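Local coordinates for protein diaminobutyrate-pyruvate transaminase and L-2,4-diaminobutyrate decarboxylase (Vibrio parahaemolyticus, PDB 2QMA) that probably acts as a pyridoxal-phosphate-dependent carbon-carbon lyase, this chain being the C-terminal decarboxylase-like domain of a longer protein that also carries a transaminase part, at residues Asp408-Asn413 / Val427-Thr432; Leu468-Leu473 / Ser480-Leu485. All blocks are in the same frame, centred on the assembly; numbering follows the deposited sequence.

In the fold
From the N terminus, interaction 1 comes first: the end of helix 389-411 turns back through strand 416-418, and strand 426-431 meets it again, closing a loop of 13 residues. After helix 438-452 and strand 458-462, interaction 2 closes a shorter loop of six residues, between strand 465-471 and the C-terminal helix 479-495. The two lie in series, neither enclosing nor crossing the other, centres about 11 Å apart. Strands 426-431 and 465-471 are antiparallel neighbours in a four-stranded sheet, with probable hydrogen bonds from Leu468 N to Phe429 O and Val427 N to Phe470 O. Interaction 1 thus ties helix 389-411, and interaction 2 helix 479-495, to neighbouring strands, the second reaching just past its strand.

Interaction 1 (Asp408-Asn413 / Val427-Thr432); sequences DMIRTN and VLFRAT
Ile410, near the C-terminal end of helix 389-411, sends its CD1 methyl over one face of the Phe429 ring on strand 426-431. CD1 lies 4.0 Å from the ring centroid and 17° off the ring normal, a CH-pi contact displaced toward the rim, where Phe429 CG is the closest ring atom at 3.8 Å from Ile410 CD1. The same methyl also meets Val427 CG1 tip to tip at 3.7 Å, so one branch of Ile410 touches both strand residues. Its torsions explain the reach: CG1 stands beside the backbone N and the chain then runs on extended to CD1 (chi2 166°), while the other branch, CG2, approaches Phe429 CB at 3.9 Å. Phe429 holds CG between its own N and carbonyl carbon (chi1 73°), so that the two side chains cross at about a right angle, with the ring face turned to Ile410 CD1; at the ring's edge, in its plane, lies Val427 O. Helix 389-411 here covers an antiparallel sheet, consistent with the small C-terminal domain of fold-type I pyridoxal-phosphate enzymes; the predicted cofactor lysine lies elsewhere. Around the same core, Ile410 also touches Phe416 and Leu418 of strand 416-418 and Leu486 of helix 479-495, and the Phe429 ring pairs edge-to-face with Phe470. On the exposed part of the helix end, Arg411 grips Asp408 OD1 side-on with two nitrogens, NE at 3.2 Å and NH2 at 3.1 Å from that oxygen, which lies in the guanidinium plane. Arg411 NH1 has a second carboxylate partner, Glu421. Thr412, the first residue to leave helical geometry, donates its backbone N-H to Asp408 O, with Thr412 N and Asp408 O 3.2 Å apart. A weak bond runs from Thr412 OG1 to the same carbonyl.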
# COMPACT_ATOMS: atom_id res chain seq x y z
N ASP A 408 -7.12 32.63 -17.95
CA ASP A 408 -7.49 33.77 -18.81
C ASP A 408 -8.96 33.76 -19.21
O ASP A 408 -9.61 34.80 -19.24
CB ASP A 408 -6.63 33.81 -20.08
CG ASP A 408 -5.26 34.40 -19.83
OD1 ASP A 408 -5.08 35.09 -18.80
OD2 ASP A 408 -4.36 34.16 -20.67
N MSE A 409 -9.46 32.58 -19.54
CA MSE A 409 -10.84 32.42 -19.93
C MSE A 409 -11.77 32.82 -18.77
O MSE A 409 -12.80 33.48 -19.00
CB MSE A 409 -11.06 30.97 -20.37
CG MSE A 409 -12.45 30.62 -20.91
SE MSE A 409 -12.56 28.64 -20.93
CE MSE A 409 -10.88 28.33 -21.83
N ILE A 410 -11.40 32.45 -17.54
CA ILE A 410 -12.20 32.82 -16.36
C ILE A 410 -12.11 34.35 -16.09
O ILE A 410 -13.10 34.99 -15.72
CB ILE A 410 -11.79 31.98 -15.15
CG1 ILE A 410 -12.23 30.53 -15.39
CG2 ILE A 410 -12.39 32.51 -13.84
CD1 ILE A 410 -11.62 29.54 -14.45
N ARG A 411 -10.91 34.91 -16.31
CA ARG A 411 -10.62 36.33 -16.09
C ARG A 411 -11.54 37.24 -16.89
O ARG A 411 -11.97 38.28 -16.39
CB ARG A 411 -9.16 36.61 -16.47
CG ARG A 411 -8.60 37.90 -15.92
CD ARG A 411 -7.27 38.26 -16.61
NE ARG A 411 -6.32 37.15 -16.65
CZ ARG A 411 -5.65 36.69 -15.60
NH1 ARG A 411 -5.84 37.26 -14.42
NH2 ARG A 411 -4.79 35.66 -15.73
N THR A 412 -11.86 36.83 -18.12
CA THR A 412 -12.61 37.67 -19.06
C THR A 412 -14.11 37.29 -19.11
O THR A 412 -14.88 37.82 -19.92
CB THR A 412 -11.94 37.64 -20.45
OG1 THR A 412 -12.04 36.33 -21.01
CG2 THR A 412 -10.44 38.01 -20.33
N ASN A 413 -14.49 36.40 -18.21
CA ASN A 413 -15.88 35.97 -18.07
C ASN A 413 -16.48 36.59 -16.82
O ASN A 413 -16.07 36.26 -15.69
CB ASN A 413 -15.95 34.44 -18.02
CG ASN A 413 -17.37 33.92 -18.02
OD1 ASN A 413 -18.19 34.32 -17.20
ND2 ASN A 413 -17.66 33.01 -18.92
N VAL A 427 -6.54 25.70 -10.92
CA VAL A 427 -7.15 26.99 -11.12
C VAL A 427 -8.14 27.23 -9.97
O VAL A 427 -8.95 26.39 -9.67
CB VAL A 427 -7.87 27.07 -12.49
CG1 VAL A 427 -8.61 28.41 -12.66
CG2 VAL A 427 -6.86 26.90 -13.62
N LEU A 428 -8.05 28.42 -9.37
CA LEU A 428 -8.85 28.79 -8.22
C LEU A 428 -9.74 29.98 -8.57
O LEU A 428 -9.25 31.04 -9.00
CB LEU A 428 -7.95 29.09 -7.00
CG LEU A 428 -7.05 27.95 -6.49
CD1 LEU A 428 -6.08 28.38 -5.39
CD2 LEU A 428 -7.85 26.71 -6.01
N PHE A 429 -11.05 29.78 -8.42
CA PHE A 429 -12.02 30.75 -8.89
C PHE A 429 -13.35 30.51 -8.22
O PHE A 429 -13.50 29.60 -7.45
CB PHE A 429 -12.17 30.61 -10.41
CG PHE A 429 -12.92 29.36 -10.84
CD1 PHE A 429 -14.26 29.44 -11.25
CD2 PHE A 429 -12.29 28.12 -10.83
CE1 PHE A 429 -14.96 28.30 -11.65
CE2 PHE A 429 -12.98 26.97 -11.25
CZ PHE A 429 -14.32 27.07 -11.65
N ARG A 430 -14.32 31.36 -8.52
CA ARG A 430 -15.63 31.19 -7.92
C ARG A 430 -16.64 31.76 -8.87
O ARG A 430 -16.29 32.57 -9.72
CB ARG A 430 -15.69 31.89 -6.55
CG ARG A 430 -15.54 33.39 -6.59
CD ARG A 430 -15.84 33.92 -5.21
NE ARG A 430 -15.57 35.34 -5.06
CZ ARG A 430 -15.62 35.98 -3.89
NH1 ARG A 430 -15.93 35.31 -2.78
NH2 ARG A 430 -15.34 37.27 -3.82
N ALA A 431 -17.88 31.25 -8.79
CA ALA A 431 -19.02 31.91 -9.43
C ALA A 431 -19.28 33.24 -8.73
O ALA A 431 -19.19 33.34 -7.50
CB ALA A 431 -20.26 31.03 -9.38
N THR A 432 -19.61 34.26 -9.51
CA THR A 432 -19.83 35.59 -8.96
C THR A 432 -21.28 36.07 -9.21
O THR A 432 -21.98 35.52 -10.08
CB THR A 432 -18.73 36.56 -9.47
OG1 THR A 432 -18.68 37.72 -8.63
CG2 THR A 432 -18.98 36.96 -10.92

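Interaction 2 (Leu468-Leu473 / Ser480-Leu485); sequences LKFTIL and SDFESL
The rings of Phe470 and Phe482 meet obliquely, their planes inclined at 48° and their centroids 6.0 Å apart. Phe470 CE2 comes up to the edge of the Phe482 ring, near its plane, 4.0 Å from Phe482 CD1, and the two side chains slide past each other in opposite directions. Phe470 is also met obliquely by Leu485, whose CD2 methyl is 3.7 Å from both Phe470 CE1 and Phe470 CZ. Leu485 points its CG away from its own backbone N (chi1 -177°), which carries the isobutyl group off the helix toward the strand. Ile472 comes obliquely against the outer end of the Phe482 ring: CG1, CG2 and CD1 of Ile472 each come to 3.9 Å from Phe482 CZ. All four residues are buried, and the contact between the segments is purely apolar. Beyond it, Ile472 touches Leu399 and Thr403 of helix 389-411, and Phe482 touches Gln402 and Val406 of the same helix. Consistent with the small C-terminal domain of fold-type I pyridoxal-phosphate enzymes, helices 479-495 and 389-411 pack side by side at strand 465-471 of the four-stranded antiparallel sheet, where Ile472 also touches Val427 of the adjacent strand 426-431.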
# COMPACT_ATOMS: atom_id res chain seq x y z
N LEU A 468 -13.89 27.53 -5.73
CA LEU A 468 -13.89 26.29 -6.52
C LEU A 468 -12.51 26.05 -7.09
O LEU A 468 -11.75 26.98 -7.29
CB LEU A 468 -14.87 26.41 -7.67
CG LEU A 468 -16.32 26.71 -7.21
CD1 LEU A 468 -17.10 27.10 -8.44
CD2 LEU A 468 -16.92 25.49 -6.52
N LYS A 469 -12.21 24.78 -7.35
CA LYS A 469 -10.92 24.35 -7.88
C LYS A 469 -11.02 23.33 -9.01
O LYS A 469 -11.77 22.34 -8.92
CB LYS A 469 -10.03 23.78 -6.75
CG LYS A 469 -8.73 23.16 -7.25
CD LYS A 469 -7.76 22.81 -6.07
CE LYS A 469 -8.27 21.63 -5.25
NZ LYS A 469 -7.20 21.23 -4.23
N PHE A 470 -10.25 23.60 -10.05
CA PHE A 470 -9.92 22.64 -11.09
C PHE A 470 -8.48 22.19 -10.76
O PHE A 470 -7.57 23.03 -10.60
CB PHE A 470 -9.84 23.29 -12.50
CG PHE A 470 -11.15 23.83 -13.07
CD1 PHE A 470 -12.41 23.43 -12.62
CD2 PHE A 470 -11.08 24.70 -14.17
CE1 PHE A 470 -13.60 23.95 -13.25
CE2 PHE A 470 -12.24 25.19 -14.80
CZ PHE A 470 -13.50 24.83 -14.32
N THR A 471 -8.29 20.88 -10.74
CA THR A 471 -6.97 20.26 -10.83
C THR A 471 -6.86 19.60 -12.20
O THR A 471 -7.41 18.50 -12.45
CB THR A 471 -6.77 19.26 -9.68
OG1 THR A 471 -6.93 19.98 -8.45
CG2 THR A 471 -5.34 18.67 -9.71
N ILE A 472 -6.23 20.32 -13.12
CA ILE A 472 -6.14 19.83 -14.50
C ILE A 472 -5.04 18.76 -14.65
O ILE A 472 -3.84 19.04 -14.47
CB ILE A 472 -5.90 20.97 -15.52
CG1 ILE A 472 -6.90 22.11 -15.30
CG2 ILE A 472 -5.99 20.39 -16.97
CD1 ILE A 472 -6.47 23.48 -15.93
N LEU A 473 -5.45 17.54 -14.95
CA LEU A 473 -4.48 16.46 -15.08
C LEU A 473 -4.52 15.82 -16.43
O LEU A 473 -3.49 15.51 -17.01
CB LEU A 473 -4.64 15.38 -14.01
CG LEU A 473 -4.36 15.70 -12.53
CD1 LEU A 473 -4.53 14.44 -11.65
CD2 LEU A 473 -2.97 16.36 -12.32
N SER A 480 -12.80 23.77 -25.81
CA SER A 480 -14.25 23.57 -25.81
C SER A 480 -14.70 22.73 -24.59
O SER A 480 -15.82 22.90 -24.11
CB SER A 480 -14.71 22.93 -27.13
OG SER A 480 -14.01 21.70 -27.31
N ASP A 481 -13.84 21.84 -24.10
CA ASP A 481 -14.15 21.14 -22.84
C ASP A 481 -14.32 22.13 -21.69
O ASP A 481 -15.24 21.97 -20.87
CB ASP A 481 -13.05 20.11 -22.48
CG ASP A 481 -13.05 18.90 -23.44
OD1 ASP A 481 -14.13 18.49 -23.89
OD2 ASP A 481 -11.96 18.36 -23.75
N PHE A 482 -13.42 23.11 -21.62
CA PHE A 482 -13.40 24.09 -20.53
C PHE A 482 -14.54 25.09 -20.67
O PHE A 482 -15.17 25.42 -19.67
CB PHE A 482 -12.03 24.76 -20.42
CG PHE A 482 -11.01 23.88 -19.74
CD1 PHE A 482 -11.07 23.69 -18.36
CD2 PHE A 482 -10.06 23.18 -20.49
CE1 PHE A 482 -10.17 22.84 -17.70
CE2 PHE A 482 -9.12 22.30 -19.83
CZ PHE A 482 -9.18 22.16 -18.44
N GLU A 483 -14.81 25.53 -21.90
CA GLU A 483 -15.94 26.40 -22.16
C GLU A 483 -17.25 25.76 -21.72
O GLU A 483 -18.07 26.38 -21.04
CB GLU A 483 -16.01 26.77 -23.65
CG GLU A 483 -14.90 27.69 -24.01
CD GLU A 483 -14.95 28.16 -25.45
OE1 GLU A 483 -15.54 27.47 -26.33
OE2 GLU A 483 -14.34 29.22 -25.70
N SER A 484 -17.44 24.52 -22.12
CA SER A 484 -18.62 23.77 -21.69
C SER A 484 -18.67 23.50 -20.16
O SER A 484 -19.78 23.52 -19.59
CB SER A 484 -18.73 22.47 -22.48
OG SER A 484 -19.48 21.53 -21.76
N LEU A 485 -17.52 23.23 -19.53
CA LEU A 485 -17.46 23.06 -18.09
C LEU A 485 -17.88 24.34 -17.36
O LEU A 485 -18.71 24.31 -16.46
CB LEU A 485 -16.07 22.55 -17.63
CG LEU A 485 -15.91 22.26 -16.13
CD1 LEU A 485 -17.04 21.36 -15.59
CD2 LEU A 485 -14.54 21.63 -15.91